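Local coordinates for TATA-box-binding protein (Methanococcus jannaschii, PDB 2Z8U) that probably acts as a general archaeal transcription factor, binding the TATA box promoter element near the start of transcription by RNA polymerase, at residues K89-D93 with A94-V98; T22-G25 with D26-L30; I82-K85 with K86-E90. All blocks are in the same frame, centred on the assembly; numbering follows the deposited sequence.

How the interactions relate
Interactions 1 and 3 overlap on helix 77-94, where they share Lys89 and Glu90, and their centres are about 9 Å apart. Interaction 3 is regular helix, while interaction 1 continues past the helix end and turns the chain back. Interaction 2, the loop from strand 14-23 toward helix 30-36, packs against both, its centre about 11 Å from that of interaction 1 and about 13 Å from that of interaction 3. Ile24 joins the three: its CD1 is 3.9 Å from Leu91 CD1, and its CG2 is 3.8 Å from Ile88 CD1. Val98 CB also approaches Ile24 O at 3.4 Å. In the TBP saddle such helices cover the sheet face turned away from DNA.

Interaction 1. Residues K89-D93 with A94-V98; sequences KELKD and AGIDV
Backbone bonds carry the turn between Leu91 and Ile96. Ile96 N donates to Leu91 O at 2.8 Å, while Gly95 N reaches Lys92 O at 3.0 Å from above the carbonyl plane, 65° out of it. One residue earlier, Ala94 N makes the i to i-4 bond of the last helical turn, to Glu90 O at 2.8 Å. Gly95, with a positive phi of 91°, is the first residue to leave helical geometry, and with the two bonds that close round it this is a Schellman motif, ending helix 77-94.

Apolar contacts follow from that reversal. Ile96 is brought back beside the last turn, with its CB 4.1 Å from Leu91 CB. Val98 divides its methyls between two helix residues: CG1 meets Leu91 CB at 4.0 Å and lies equally near CD1, the two side chains crossing at about a right angle, while CG2 rests on Lys92 CB at 3.9 Å. Val98 chi1 of -69° sets CG2 between its own backbone N and carbonyl carbon, facing Lys92. Leu91 and Ile96 both also pack on Ile36 of helix 30-36.

The charged groups lie on the exposed side. Lys89 NZ forms a salt bridge with Asp93 OD2 at 2.9 Å, on the syn lone pair, and Lys92 NZ pairs with Glu100.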
loop_
_atom_site.group_PDB
_atom_site.type_symbol
_atom_site.label_atom_id
_atom_site.label_comp_id
_atom_site.label_asym_id
_atom_site.label_seq_id
_atom_site.Cartn_x
_atom_site.Cartn_y
_atom_site.Cartn_z
ATOM N N LYS B 89 -26.125 -15.759 -38.763
ATOM C CA LYS B 89 -26.688 -16.097 -40.078
ATOM C C LYS B 89 -25.912 -15.430 -41.211
ATOM O O LYS B 89 -25.624 -16.067 -42.214
ATOM C CB LYS B 89 -28.154 -15.721 -40.153
ATOM C CG LYS B 89 -28.789 -15.983 -41.507
ATOM C CD LYS B 89 -30.291 -15.771 -41.413
ATOM C CE LYS B 89 -30.980 -16.188 -42.704
ATOM N NZ LYS B 89 -30.381 -15.587 -43.922
ATOM N N GLU B 90 -25.585 -14.147 -41.076
ATOM C CA GLU B 90 -24.804 -13.481 -42.130
ATOM C C GLU B 90 -23.462 -14.142 -42.337
ATOM O O GLU B 90 -23.060 -14.409 -43.469
ATOM C CB GLU B 90 -24.562 -12.015 -41.806
ATOM C CG GLU B 90 -25.787 -11.149 -41.848
ATOM C CD GLU B 90 -25.396 -9.738 -41.502
ATOM O OE1 GLU B 90 -24.706 -9.100 -42.323
ATOM O OE2 GLU B 90 -25.744 -9.280 -40.411
ATOM N N LEU B 91 -22.758 -14.407 -41.238
ATOM C CA LEU B 91 -21.447 -15.073 -41.326
ATOM C C LEU B 91 -21.575 -16.483 -41.901
ATOM O O LEU B 91 -20.790 -16.869 -42.781
ATOM C CB LEU B 91 -20.716 -15.080 -39.963
ATOM C CG LEU B 91 -20.612 -13.744 -39.196
ATOM C CD1 LEU B 91 -19.736 -13.972 -37.943
ATOM C CD2 LEU B 91 -20.118 -12.559 -40.013
ATOM N N LYS B 92 -22.579 -17.242 -41.450
ATOM C CA LYS B 92 -22.844 -18.561 -42.029
ATOM C C LYS B 92 -23.124 -18.460 -43.536
ATOM O O LYS B 92 -22.578 -19.226 -44.321
ATOM C CB LYS B 92 -24.009 -19.287 -41.321
ATOM C CG LYS B 92 -24.501 -20.523 -42.080
ATOM C CD LYS B 92 -25.590 -21.296 -41.327
ATOM C CE LYS B 92 -26.037 -22.528 -42.136
ATOM N NZ LYS B 92 -27.405 -22.981 -41.742
ATOM N N ASP B 93 -23.979 -17.510 -43.919
ATOM C CA ASP B 93 -24.327 -17.290 -45.323
ATOM C C ASP B 93 -23.077 -16.945 -46.132
ATOM O O ASP B 93 -22.925 -17.384 -47.279
ATOM C CB ASP B 93 -25.374 -16.177 -45.441
ATOM C CG ASP B 93 -26.767 -16.645 -45.088
ATOM O OD1 ASP B 93 -26.952 -17.871 -44.892
ATOM O OD2 ASP B 93 -27.673 -15.784 -44.976
ATOM N N ALA B 94 -22.183 -16.166 -45.518
ATOM C CA ALA B 94 -20.910 -15.793 -46.126
ATOM C C ALA B 94 -19.913 -16.942 -46.265
ATOM O O ALA B 94 -18.919 -16.801 -46.960
ATOM C CB ALA B 94 -20.265 -14.634 -45.381
ATOM N N GLY B 95 -20.207 -18.082 -45.653
ATOM C CA GLY B 95 -19.315 -19.230 -45.724
ATOM C C GLY B 95 -18.310 -19.236 -44.579
ATOM O O GLY B 95 -17.326 -19.973 -44.617
ATOM N N ILE B 96 -18.551 -18.405 -43.568
ATOM C CA ILE B 96 -17.678 -18.364 -42.393
ATOM C C ILE B 96 -18.169 -19.375 -41.386
ATOM O O ILE B 96 -19.361 -19.422 -41.052
ATOM C CB ILE B 96 -17.577 -16.940 -41.762
ATOM C CG1 ILE B 96 -16.802 -16.011 -42.701
ATOM C CG2 ILE B 96 -16.844 -17.012 -40.426
ATOM C CD1 ILE B 96 -17.249 -14.546 -42.717
ATOM N N ASP B 97 -17.252 -20.204 -40.914
ATOM C CA ASP B 97 -17.601 -21.282 -40.032
ATOM C C ASP B 97 -18.006 -20.766 -38.642
ATOM O O ASP B 97 -17.167 -20.227 -37.925
ATOM C CB ASP B 97 -16.432 -22.238 -39.887
ATOM C CG ASP B 97 -16.821 -23.497 -39.165
ATOM O OD1 ASP B 97 -18.005 -23.884 -39.261
ATOM O OD2 ASP B 97 -15.956 -24.097 -38.490
ATOM N N VAL B 98 -19.280 -20.954 -38.287
ATOM C CA VAL B 98 -19.839 -20.479 -36.998
ATOM C C VAL B 98 -20.721 -21.518 -36.321
ATOM O O VAL B 98 -21.240 -22.425 -36.965
ATOM C CB VAL B 98 -20.599 -19.106 -37.120
ATOM C CG1 VAL B 98 -19.642 -17.967 -37.409
ATOM C CG2 VAL B 98 -21.677 -19.167 -38.172
#

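Interaction 2. Residues T22-G25 with D26-L30; sequences TKIG and DNIDL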
loop_
_atom_site.group_PDB
_atom_site.type_symbol
_atom_site.label_atom_id
_atom_site.label_comp_id
_atom_site.label_asym_id
_atom_site.label_seq_id
_atom_site.Cartn_x
_atom_site.Cartn_y
_atom_site.Cartn_z
ATOM N N THR B 22 -20.800 -14.780 -25.443
ATOM C CA THR B 22 -20.930 -16.111 -25.962
ATOM C C THR B 22 -19.683 -16.440 -26.789
ATOM O O THR B 22 -18.745 -15.633 -26.855
ATOM C CB THR B 22 -22.245 -16.289 -26.782
ATOM O OG1 THR B 22 -22.437 -17.676 -27.045
ATOM C CG2 THR B 22 -22.195 -15.530 -28.115
ATOM N N LYS B 23 -19.666 -17.633 -27.370
ATOM C CA LYS B 23 -18.636 -18.030 -28.299
ATOM C C LYS B 23 -19.326 -18.510 -29.574
ATOM O O LYS B 23 -20.185 -19.383 -29.521
ATOM C CB LYS B 23 -17.768 -19.130 -27.685
ATOM C CG LYS B 23 -16.521 -19.457 -28.532
ATOM C CD LYS B 23 -15.506 -20.253 -27.706
ATOM C CE LYS B 23 -14.201 -20.430 -28.484
ATOM N NZ LYS B 23 -13.058 -20.301 -27.536
ATOM N N ILE B 24 -18.971 -17.931 -30.713
ATOM C CA ILE B 24 -19.665 -18.246 -31.966
ATOM C C ILE B 24 -18.855 -19.144 -32.938
ATOM O O ILE B 24 -19.336 -19.501 -34.009
ATOM C CB ILE B 24 -20.208 -16.935 -32.687
ATOM C CG1 ILE B 24 -19.066 -16.085 -33.281
ATOM C CG2 ILE B 24 -21.156 -16.142 -31.732
ATOM C CD1 ILE B 24 -19.556 -14.890 -34.132
ATOM N N GLY B 25 -17.633 -19.494 -32.558
ATOM C CA GLY B 25 -16.742 -20.269 -33.424
ATOM C C GLY B 25 -15.375 -20.355 -32.788
ATOM O O GLY B 25 -15.243 -20.047 -31.617
ATOM N N ASP B 26 -14.352 -20.739 -33.564
ATOM C CA ASP B 26 -13.043 -21.165 -33.011
ATOM C C ASP B 26 -11.794 -20.375 -33.436
ATOM O O ASP B 26 -10.786 -20.361 -32.705
ATOM C CB ASP B 26 -12.774 -22.646 -33.363
ATOM C CG ASP B 26 -13.851 -23.604 -32.818
ATOM O OD1 ASP B 26 -14.243 -23.509 -31.622
ATOM O OD2 ASP B 26 -14.280 -24.490 -33.602
ATOM N N ASN B 27 -11.819 -19.807 -34.634
ATOM C CA ASN B 27 -10.639 -19.189 -35.234
ATOM C C ASN B 27 -11.179 -18.360 -36.389
ATOM O O ASN B 27 -10.927 -18.646 -37.563
ATOM C CB ASN B 27 -9.634 -20.277 -35.691
ATOM C CG ASN B 27 -8.438 -19.725 -36.472
ATOM O OD1 ASN B 27 -7.974 -18.601 -36.250
ATOM N ND2 ASN B 27 -7.928 -20.539 -37.391
ATOM N N ILE B 28 -11.920 -17.326 -36.007
ATOM C CA ILE B 28 -12.762 -16.539 -36.901
ATOM C C ILE B 28 -11.903 -15.549 -37.678
ATOM O O ILE B 28 -11.083 -14.832 -37.100
ATOM C CB ILE B 28 -13.840 -15.733 -36.101
ATOM C CG1 ILE B 28 -14.535 -16.593 -35.017
ATOM C CG2 ILE B 28 -14.834 -15.040 -37.064
ATOM C CD1 ILE B 28 -15.932 -17.124 -35.362
ATOM N N ASP B 29 -12.086 -15.526 -38.994
ATOM C CA ASP B 29 -11.327 -14.625 -39.853
ATOM C C ASP B 29 -12.012 -13.271 -39.793
ATOM O O ASP B 29 -12.974 -13.039 -40.503
ATOM C CB ASP B 29 -11.302 -15.215 -41.276
ATOM C CG ASP B 29 -10.592 -14.350 -42.299
ATOM O OD1 ASP B 29 -10.283 -13.155 -42.068
ATOM O OD2 ASP B 29 -10.323 -14.923 -43.379
ATOM N N LEU B 30 -11.506 -12.370 -38.956
ATOM C CA LEU B 30 -12.153 -11.045 -38.778
ATOM C C LEU B 30 -12.093 -10.117 -40.006
ATOM O O LEU B 30 -12.974 -9.268 -40.181
ATOM C CB LEU B 30 -11.579 -10.334 -37.539
ATOM C CG LEU B 30 -11.824 -11.075 -36.210
ATOM C CD1 LEU B 30 -11.210 -10.307 -35.065
ATOM C CD2 LEU B 30 -13.335 -11.311 -35.968
#
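The peptide group joining Gly25 to Asp26 is covered on both faces. Over one face stands the Asp26 carboxylate, folded back so that OD1 lies 3.5 Å from Gly25 C; the carboxylate plane is inclined to the peptide by about 57°, so this is not a parallel stack. Over the opposite face comes the tip of Ile28, whose CD1 is 4.2 Å from Gly25 C and closer still, 3.8 Å, to Gly25 CA. With no side chain on the glycine, the methyl can settle directly against the backbone. Lys23 flanks the carboxylate with its chain end, CE lying 4.4 Å from Asp26 OD1; NZ stays 5.3 Å from the same oxygen, too far for a salt bridge, though the opposite charges may still attract.

This is the connection that leads from strand 14-23 to helix 30-36 in the first repeat of the TBP fold, and Asp29 serves as the N-cap of that helix, with OD1 accepting from Glu32 N.

Ile28 CD1 also touches Ile24 CG1 at 3.9 Å, the two side chains crossing at about a right angle. Ile24 chi1 is 71°, placing CG1 between its backbone N and carbonyl carbon, on the side from which Ile28 CD1 approaches. Backbone hydrogen bonds tie Ile24 to Gly67 and Ile99, and Ile28 to Arg65; Ile24 also packs on Ile88 and Leu91 of helix 77-94.

Interaction 3. Residues I82-K85 with K86-E90; sequences IAIK and KIIKE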
loop_
_atom_site.group_PDB
_atom_site.type_symbol
_atom_site.label_atom_id
_atom_site.label_comp_id
_atom_site.label_asym_id
_atom_site.label_seq_id
_atom_site.Cartn_x
_atom_site.Cartn_y
_atom_site.Cartn_z
ATOM N N ILE B 82 -31.222 -12.697 -30.124
ATOM C CA ILE B 82 -31.797 -12.451 -31.447
ATOM C C ILE B 82 -30.810 -11.695 -32.342
ATOM O O ILE B 82 -30.575 -12.106 -33.480
ATOM C CB ILE B 82 -33.191 -11.757 -31.345
ATOM C CG1 ILE B 82 -34.194 -12.753 -30.752
ATOM C CG2 ILE B 82 -33.691 -11.271 -32.702
ATOM C CD1 ILE B 82 -35.505 -12.145 -30.255
ATOM N N ALA B 83 -30.229 -10.613 -31.810
ATOM C CA ALA B 83 -29.218 -9.844 -32.524
ATOM C C ALA B 83 -28.022 -10.688 -32.896
ATOM O O ALA B 83 -27.556 -10.617 -34.030
ATOM C CB ALA B 83 -28.772 -8.641 -31.707
ATOM N N ILE B 84 -27.541 -11.478 -31.947
ATOM C CA ILE B 84 -26.370 -12.345 -32.189
ATOM C C ILE B 84 -26.692 -13.374 -33.278
ATOM O O ILE B 84 -25.915 -13.557 -34.207
ATOM C CB ILE B 84 -25.845 -13.014 -30.885
ATOM C CG1 ILE B 84 -25.197 -11.955 -29.985
ATOM C CG2 ILE B 84 -24.788 -14.143 -31.224
ATOM C CD1 ILE B 84 -25.016 -12.369 -28.465
ATOM N N LYS B 85 -27.856 -14.017 -33.202
ATOM C CA LYS B 85 -28.193 -15.001 -34.230
ATOM C C LYS B 85 -28.324 -14.410 -35.663
ATOM O O LYS B 85 -28.078 -15.090 -36.647
ATOM C CB LYS B 85 -29.382 -15.866 -33.811
ATOM C CG LYS B 85 -28.964 -16.977 -32.814
ATOM C CD LYS B 85 -30.107 -17.512 -31.971
ATOM C CE LYS B 85 -29.701 -18.840 -31.231
ATOM N NZ LYS B 85 -28.622 -18.769 -30.118
ATOM N N LYS B 86 -28.710 -13.141 -35.755
ATOM C CA LYS B 86 -28.809 -12.446 -37.044
ATOM C C LYS B 86 -27.436 -12.273 -37.661
ATOM O O LYS B 86 -27.228 -12.505 -38.875
ATOM C CB LYS B 86 -29.459 -11.077 -36.832
ATOM C CG LYS B 86 -30.980 -11.146 -36.734
ATOM C CD LYS B 86 -31.617 -9.770 -36.565
ATOM C CE LYS B 86 -33.112 -9.910 -36.227
ATOM N NZ LYS B 86 -33.735 -8.569 -36.024
ATOM N N ILE B 87 -26.489 -11.865 -36.813
ATOM C CA ILE B 87 -25.072 -11.757 -37.216
ATOM C C ILE B 87 -24.507 -13.122 -37.618
ATOM O O ILE B 87 -23.828 -13.224 -38.653
ATOM C CB ILE B 87 -24.234 -11.084 -36.098
ATOM C CG1 ILE B 87 -24.779 -9.664 -35.801
ATOM C CG2 ILE B 87 -22.733 -11.114 -36.409
ATOM C CD1 ILE B 87 -24.502 -8.612 -36.865
ATOM N N ILE B 88 -24.765 -14.154 -36.796
ATOM C CA ILE B 88 -24.356 -15.542 -37.095
ATOM C C ILE B 88 -24.848 -16.001 -38.486
ATOM O O ILE B 88 -24.087 -16.552 -39.288
ATOM C CB ILE B 88 -24.830 -16.522 -35.952
ATOM C CG1 ILE B 88 -24.000 -16.258 -34.682
ATOM C CG2 ILE B 88 -24.776 -18.009 -36.404
ATOM C CD1 ILE B 88 -24.402 -17.091 -33.476
ATOM N N LYS B 89 -26.125 -15.759 -38.763
ATOM C CA LYS B 89 -26.688 -16.097 -40.078
ATOM C C LYS B 89 -25.912 -15.430 -41.211
ATOM O O LYS B 89 -25.624 -16.067 -42.214
ATOM C CB LYS B 89 -28.154 -15.721 -40.153
ATOM C CG LYS B 89 -28.789 -15.983 -41.507
ATOM C CD LYS B 89 -30.291 -15.771 -41.413
ATOM C CE LYS B 89 -30.980 -16.188 -42.704
ATOM N NZ LYS B 89 -30.381 -15.587 -43.922
ATOM N N GLU B 90 -25.585 -14.147 -41.076
ATOM C CA GLU B 90 -24.804 -13.481 -42.130
ATOM C C GLU B 90 -23.462 -14.142 -42.337
ATOM O O GLU B 90 -23.060 -14.409 -43.469
ATOM C CB GLU B 90 -24.562 -12.015 -41.806
ATOM C CG GLU B 90 -25.787 -11.149 -41.848
ATOM C CD GLU B 90 -25.396 -9.738 -41.502
ATOM O OE1 GLU B 90 -24.706 -9.100 -42.323
ATOM O OE2 GLU B 90 -25.744 -9.280 -40.411
#
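Two pairs of side chains, each four residues apart, define this part of helix 77-94: Ile84 with Ile88 on the buried face, and Ile82 with Lys86 on the exposed one. Ile84 and Ile88 cross obliquely. The CG2 branch of Ile84 meets the CD1 end of Ile88 at 3.7 Å, and Ile88 CG1 is 3.3 Å from Ile84 O, against the carbonyl of the preceding turn. With chi1 at -71° Ile88 CG1 stands anti to its own carbonyl carbon, and the extended chi2 carries CD1 on toward Ile84.

On the outer side, Ile82 and Lys86 run side by side and point the same way. The Lys86 chain is extended beyond CG, so its aliphatic part follows the isoleucine and brings CE to 3.8 Å from Ile82 CG2.

The backbone keeps these spacings through alpha-helical i to i+4 bonds. Ile88 N reaches Ile84 O at 2.9 Å in a nearly straight bond, with an N-H...O angle of 171°. Lys86 N gives its main bond to Ile82 O at 3.1 Å and a weak second one to Ala83 O, which also accepts from Ile87 N.

Lys85 turns its amine back to Glu81 in a salt bridge, while its chain touches Pro102. On the sheet-facing side of the helix, Ala83 and Ile87 pack on Leu54 of strand 50-54, Ile84 meets Leu61 of strand 59-63, and Ile88 rests on Pro102 in the loop before strand 105-114.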